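Succinate-semialdehyde dehydrogenase (Streptococcus pyogenes MGAS1882, PDB 4OGD) probably catalyses the NADP+-dependent oxidation of succinic semialdehyde to succinate, as a member of the aldehyde dehydrogenase family. Local coordinates at residues 66-69 and 70-74; 335-338 and 339-343. All coordinates share one frame; numbering follows the deposited sequence.

Interaction 1 (66-69 and 70-74)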
ATOM      1  N   TYR A  66      21.692  -6.276  24.930  1.00 11.11           N
ATOM      2  CA  TYR A  66      20.417  -6.164  24.220  1.00  9.36           C
ATOM      3  C   TYR A  66      19.649  -7.482  24.231  1.00  9.44           C
ATOM      4  O   TYR A  66      18.421  -7.496  24.348  1.00 11.17           O
ATOM      5  CB  TYR A  66      20.650  -5.653  22.802  1.00  8.66           C
ATOM      6  CG  TYR A  66      21.043  -4.197  22.806  1.00  9.16           C
ATOM      7  CD1 TYR A  66      20.096  -3.209  23.021  1.00 11.46           C
ATOM      8  CD2 TYR A  66      22.366  -3.816  22.623  1.00 12.15           C
ATOM      9  CE1 TYR A  66      20.448  -1.870  23.042  1.00 11.24           C
ATOM     10  CE2 TYR A  66      22.734  -2.485  22.648  1.00 10.74           C
ATOM     11  CZ  TYR A  66      21.770  -1.517  22.855  1.00 13.37           C
ATOM     12  OH  TYR A  66      22.128  -0.191  22.880  1.00 11.89           O
ATOM     13  N   ALA A  67      20.373  -8.592  24.109  1.00  9.60           N
ATOM     14  CA  ALA A  67      19.747  -9.909  24.189  1.00  8.51           C
ATOM     15  C   ALA A  67      19.049 -10.091  25.530  1.00 10.90           C
ATOM     16  O   ALA A  67      17.903 -10.545  25.581  1.00  9.09           O
ATOM     17  CB  ALA A  67      20.774 -11.003  23.974  1.00 10.77           C
ATOM     18  N   GLU A  68      19.732  -9.743  26.620  1.00  9.29           N
ATOM     19  CA  GLU A  68      19.120  -9.914  27.937  1.00  9.93           C
ATOM     20  C   GLU A  68      17.898  -9.008  28.151  1.00  9.83           C
ATOM     21  O   GLU A  68      16.935  -9.398  28.819  1.00 10.44           O
ATOM     22  CB  GLU A  68      20.147  -9.709  29.063  1.00 11.73           C
ATOM     23  CG  GLU A  68      19.527  -9.886  30.447  1.00 11.86           C
ATOM     24  CD  GLU A  68      20.540  -9.950  31.573  1.00 16.99           C
ATOM     25  OE1 GLU A  68      21.763  -9.895  31.302  1.00 18.38           O
ATOM     26  OE2 GLU A  68      20.099 -10.057  32.738  1.00 17.31           O
ATOM     27  N   ILE A  69      17.940  -7.799  27.596  1.00  8.15           N
ATOM     28  CA  ILE A  69      16.808  -6.882  27.686  1.00  8.90           C
ATOM     29  C   ILE A  69      15.567  -7.541  27.085  1.00  9.64           C
ATOM     30  O   ILE A  69      14.472  -7.475  27.652  1.00 11.05           O
ATOM     31  CB  ILE A  69      17.111  -5.556  26.970  1.00  8.58           C
ATOM     32  CG1 ILE A  69      18.026  -4.698  27.847  1.00 10.36           C
ATOM     33  CG2 ILE A  69      15.824  -4.798  26.653  1.00  9.74           C
ATOM     34  CD1 ILE A  69      18.537  -3.449  27.161  1.00 11.95           C
ATOM     35  N   MET A  70      15.749  -8.213  25.957  1.00  9.04           N
ATOM     36  CA  MET A  70      14.620  -8.884  25.315  1.00  9.63           C
ATOM     37  C   MET A  70      14.111 -10.083  26.126  1.00  9.36           C
ATOM     38  O   MET A  70      12.903 -10.256  26.301  1.00  9.71           O
ATOM     39  CB  MET A  70      14.979  -9.294  23.894  1.00 11.54           C
ATOM     40  CG  MET A  70      15.168  -8.116  22.976  1.00 12.33           C
ATOM     41  SD  MET A  70      15.337  -8.646  21.263  1.00 13.02           S
ATOM     42  CE  MET A  70      17.117  -8.683  21.084  1.00 13.61           C
ATOM     43  N   THR A  71      15.034 -10.893  26.634  1.00  9.72           N
ATOM     44  CA  THR A  71      14.662 -12.026  27.485  1.00  8.83           C
ATOM     45  C   THR A  71      13.905 -11.573  28.738  1.00  9.34           C
ATOM     46  O   THR A  71      12.868 -12.145  29.100  1.00 10.06           O
ATOM     47  CB  THR A  71      15.907 -12.826  27.899  1.00  9.38           C
ATOM     48  OG1 THR A  71      16.503 -13.423  26.738  1.00  9.77           O
ATOM     49  CG2 THR A  71      15.532 -13.918  28.913  1.00  9.96           C
ATOM     50  N   LYS A  72      14.418 -10.542  29.404  1.00  9.16           N
ATOM     51  CA  LYS A  72      13.760 -10.038  30.604  1.00 10.43           C
ATOM     52  C   LYS A  72      12.395  -9.390  30.337  1.00 10.59           C
ATOM     53  O   LYS A  72      11.523  -9.416  31.203  1.00 11.73           O
ATOM     54  CB  LYS A  72      14.696  -9.110  31.399  1.00 11.01           C
ATOM     55  CG  LYS A  72      15.955  -9.818  31.944  1.00 12.11           C
ATOM     56  CD  LYS A  72      15.609 -10.865  33.006  1.00 15.53           C
ATOM     57  CE  LYS A  72      16.801 -11.767  33.354  1.00 15.12           C
ATOM     58  NZ  LYS A  72      17.915 -11.033  34.040  1.00 16.44           N
ATOM     59  N   ASP A  73      12.199  -8.837  29.140  1.00  7.62           N
ATOM     60  CA  ASP A  73      10.909  -8.238  28.771  1.00  9.13           C
ATOM     61  C   ASP A  73       9.860  -9.302  28.447  1.00  8.75           C
ATOM     62  O   ASP A  73       8.751  -9.306  29.002  1.00 10.80           O
ATOM     63  CB  ASP A  73      11.049  -7.335  27.527  1.00  8.60           C
ATOM     64  CG  ASP A  73      11.301  -5.862  27.866  1.00 10.45           C
ATOM     65  OD1 ASP A  73      11.328  -5.469  29.055  1.00 11.03           O
ATOM     66  OD2 ASP A  73      11.458  -5.080  26.907  1.00 10.46           O
ATOM     67  N   MET A  74      10.200 -10.202  27.538  1.00  8.79           N
ATOM     68  CA  MET A  74       9.167 -11.070  26.978  1.00  8.61           C
ATOM     69  C   MET A  74       9.447 -12.566  27.056  1.00  8.27           C
ATOM     70  O   MET A  74       8.662 -13.369  26.550  1.00  8.59           O
ATOM     71  CB  MET A  74       8.800 -10.621  25.554  1.00  8.28           C
ATOM     72  CG  MET A  74       9.976 -10.416  24.611  1.00  7.45           C
ATOM     73  SD  MET A  74      10.779 -11.943  24.130  1.00  9.22           S
ATOM     74  CE  MET A  74       9.409 -12.780  23.315  1.00  9.59           C
TER
HETATM   75  O   HOH W   1      14.044  -5.943  29.813  1.00 11.18           O
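Glu68 and Lys72, one helical turn apart, form a salt bridge: Lys72 NZ lies 2.7 Å from Glu68 OE2 and meets that oxygen on its anti side, 17° out of the carboxylate plane. The two side chains run side by side in the same direction. Glu68 is extended, with CG opposite the backbone N (chi1 -180°), whereas Lys72 bends at chi2 and again at chi4, which brings its longer chain to the shorter acid. Their stems also touch, Lys72 CG resting 3.9 Å from Glu68 CG. Long, flexible ends suit this partly exposed face, and Lys72 also makes a cation-pi contact with Tyr7.

Beneath them run the i to i+4 backbone bonds of an alpha helix, such as Lys72 N to Glu68 O at 2.8 Å and Thr71 N to Ala67 O at 3.1 Å. Ile69 O has two donors, Asp73 N at 3.0 Å and a water at 2.7 Å that also gives a weak bond to Asp73 OD1. The buried carboxylate of Asp73 is further satisfied by Thr5 and Ser163.

Ala67, Ile69 and Met70 supply apolar contacts. Met70 CE folds back to 3.7 Å from Tyr66 O, and the small Ala67 packs against Phe78 and Ala81. Helix 63-74 packs on both helix 78-103, through Ala67 and Met70, and helix 161-173, through Tyr66, Ile69 and Asp73.

Interaction 2 (335-338 and 339-343)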
ATOM      1  N   ILE A 335       2.206 -27.238  33.522  1.00 19.12           N
ATOM      2  CA  ILE A 335       3.520 -27.062  34.131  1.00 19.35           C
ATOM      3  C   ILE A 335       3.357 -26.233  35.398  1.00 19.80           C
ATOM      4  O   ILE A 335       2.877 -25.099  35.357  1.00 18.22           O
ATOM      5  CB  ILE A 335       4.517 -26.380  33.164  1.00 17.51           C
ATOM      6  CG1 ILE A 335       4.925 -27.359  32.058  1.00 18.32           C
ATOM      7  CG2 ILE A 335       5.763 -25.903  33.916  1.00 15.34           C
ATOM      8  CD1 ILE A 335       5.678 -26.715  30.895  1.00 16.03           C
ATOM      9  N   ASP A 336       3.731 -26.812  36.533  1.00 19.36           N
ATOM     10  CA  ASP A 336       3.561 -26.137  37.811  1.00 21.87           C
ATOM     11  C   ASP A 336       4.757 -25.235  38.091  1.00 21.00           C
ATOM     12  O   ASP A 336       5.773 -25.684  38.620  1.00 24.46           O
ATOM     13  CB  ASP A 336       3.384 -27.176  38.923  1.00 27.59           C
ATOM     14  CG  ASP A 336       3.318 -26.555  40.302  1.00 35.88           C
ATOM     15  OD1 ASP A 336       2.855 -25.401  40.420  1.00 34.59           O
ATOM     16  OD2 ASP A 336       3.728 -27.229  41.271  1.00 41.83           O
ATOM     17  N   HIS A 337       4.630 -23.962  37.729  1.00 19.22           N
ATOM     18  CA  HIS A 337       5.708 -22.989  37.876  1.00 20.38           C
ATOM     19  C   HIS A 337       5.105 -21.594  37.726  1.00 18.45           C
ATOM     20  O   HIS A 337       4.172 -21.407  36.948  1.00 20.42           O
ATOM     21  CB  HIS A 337       6.778 -23.228  36.807  1.00 20.14           C
ATOM     22  CG  HIS A 337       8.046 -22.463  37.035  1.00 21.15           C
ATOM     23  ND1 HIS A 337       8.175 -21.125  36.730  1.00 19.11           N
ATOM     24  CD2 HIS A 337       9.240 -22.850  37.542  1.00 22.91           C
ATOM     25  CE1 HIS A 337       9.393 -20.719  37.040  1.00 20.55           C
ATOM     26  NE2 HIS A 337      10.059 -21.747  37.538  1.00 19.06           N
ATOM     27  N   PRO A 338       5.614 -20.605  38.482  1.00 18.01           N
ATOM     28  CA  PRO A 338       5.010 -19.269  38.395  1.00 15.84           C
ATOM     29  C   PRO A 338       5.207 -18.588  37.042  1.00 16.80           C
ATOM     30  O   PRO A 338       4.437 -17.689  36.709  1.00 17.49           O
ATOM     31  CB  PRO A 338       5.719 -18.479  39.503  1.00 22.22           C
ATOM     32  CG  PRO A 338       6.949 -19.262  39.819  1.00 24.53           C
ATOM     33  CD  PRO A 338       6.599 -20.696  39.573  1.00 20.69           C
ATOM     34  N   GLY A 339       6.222 -19.010  36.292  1.00 16.26           N
ATOM     35  CA  GLY A 339       6.455 -18.495  34.951  1.00 16.04           C
ATOM     36  C   GLY A 339       5.352 -18.930  34.006  1.00 14.77           C
ATOM     37  O   GLY A 339       4.658 -19.903  34.268  1.00 15.24           O
ATOM     38  N   HIS A 340       5.190 -18.226  32.891  1.00 12.23           N
ATOM     39  CA  HIS A 340       4.046 -18.487  32.016  1.00 11.81           C
ATOM     40  C   HIS A 340       4.258 -19.668  31.070  1.00 13.30           C
ATOM     41  O   HIS A 340       4.121 -19.537  29.850  1.00 11.66           O
ATOM     42  CB  HIS A 340       3.702 -17.223  31.231  1.00 10.88           C
ATOM     43  CG  HIS A 340       3.673 -15.988  32.075  1.00 13.48           C
ATOM     44  ND1 HIS A 340       2.871 -15.871  33.192  1.00 12.67           N
ATOM     45  CD2 HIS A 340       4.361 -14.827  31.981  1.00 13.14           C
ATOM     46  CE1 HIS A 340       3.061 -14.685  33.743  1.00 15.37           C
ATOM     47  NE2 HIS A 340       3.959 -14.032  33.027  1.00 15.81           N
ATOM     48  N   PHE A 341       4.563 -20.834  31.631  1.00 12.66           N
ATOM     49  CA  PHE A 341       4.914 -22.006  30.828  1.00 12.69           C
ATOM     50  C   PHE A 341       3.727 -22.802  30.276  1.00 12.39           C
ATOM     51  O   PHE A 341       2.737 -23.048  30.974  1.00 13.81           O
ATOM     52  CB  PHE A 341       5.813 -22.949  31.631  1.00 12.46           C
ATOM     53  CG  PHE A 341       7.218 -22.439  31.818  1.00 11.80           C
ATOM     54  CD1 PHE A 341       8.152 -22.581  30.807  1.00 10.99           C
ATOM     55  CD2 PHE A 341       7.599 -21.830  33.003  1.00 12.97           C
ATOM     56  CE1 PHE A 341       9.443 -22.120  30.963  1.00  9.85           C
ATOM     57  CE2 PHE A 341       8.894 -21.359  33.175  1.00 15.65           C
ATOM     58  CZ  PHE A 341       9.820 -21.508  32.149  1.00 10.93           C
ATOM     59  N   VAL A 342       3.853 -23.213  29.018  1.00 11.85           N
ATOM     60  CA  VAL A 342       2.931 -24.150  28.383  1.00 12.37           C
ATOM     61  C   VAL A 342       3.778 -25.280  27.808  1.00 12.00           C
ATOM     62  O   VAL A 342       4.759 -25.031  27.104  1.00 13.35           O
ATOM     63  CB  VAL A 342       2.120 -23.456  27.252  1.00 13.03           C
ATOM     64  CG1 VAL A 342       1.264 -24.468  26.478  1.00 12.27           C
ATOM     65  CG2 VAL A 342       1.252 -22.346  27.825  1.00 14.02           C
ATOM     66  N   MET A 343       3.444 -26.529  28.120  1.00 13.91           N
ATOM     67  CA  MET A 343       4.252 -27.627  27.592  1.00 14.12           C
ATOM     68  C   MET A 343       3.929 -27.872  26.124  1.00 12.32           C
ATOM     69  O   MET A 343       2.810 -27.598  25.682  1.00 13.11           O
ATOM     70  CB  MET A 343       4.081 -28.914  28.412  1.00 17.34           C
ATOM     71  CG  MET A 343       2.952 -29.821  27.972  1.00 17.62           C
ATOM     72  SD  MET A 343       3.004 -31.400  28.863  1.00 18.63           S
ATOM     73  CE  MET A 343       4.221 -32.298  27.913  1.00 18.39           C
TER
HETATM   74  O   HOH W   2       3.760 -22.664  34.470  1.00 16.51           O
HETATM   75  O   HOH W   3       1.148 -25.191  31.697  1.00 17.58           O
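The backbone turns back on itself between Ile335 and Met343, its two arms running in nearly opposite directions (170°), with Pro338 and Gly339 at the bend and an inverse gamma turn centred on His340. Gly339 N donates to His337 ND1 at 2.9 Å, with an N-H...N angle of 160° and the donor close to the imidazole plane. That bond implies that ND1 is the unprotonated nitrogen here. His337 CG stands opposite its backbone N, turning the ring toward the following arm.

Phe341 presents its edge to one face of the same imidazole in a T-shaped stack, planes at 87° and CE2 3.6 Å from His337 ND1. Gly339, with no side chain, lets the edge of Phe341 lie close to its CA. Ile335 closes the wider end of the loop with both branches: CG2 packs on Phe341 CB at 3.7 Å, and CD1 reaches Met343 CB, also at 3.7 Å. One water bridges the arms from Ile335 N to Phe341 O; a second sits 2.7 Å from Ile335 O and close to His337 O, with only a weak bond from Phe341 N.

The whole turn lies in the connection between strands 327-330 and 345-348, antiparallel neighbours in the seven-stranded sheet. Val342 and His340 pack on helix 308-323, while the rings of His337 and Phe341 meet Tyr9, just after strand 4-7.

In the fold
From the N terminus, the chain reaches interaction 1 first, within helix 63-74, where contacts one turn apart close no loop beyond the helical turn itself. Much later, interaction 2 folds back the middle of the connection between strands 327-330 and 345-348 at the edge of the seven-stranded sheet. The two follow in series, neither nested nor crossed. The centres of interactions 1 and 2 lie about 19 Å apart, and the nearest atoms of interactions 1 and 2 about 7 Å apart, without touching. The N-terminal strand region relates them: Thr5 and Tyr7 reach residues of 66-74, while Pro8 and Tyr9 meet 335-343, so this short N-terminal segment touches both helix 63-74 and the sheet-edge loop.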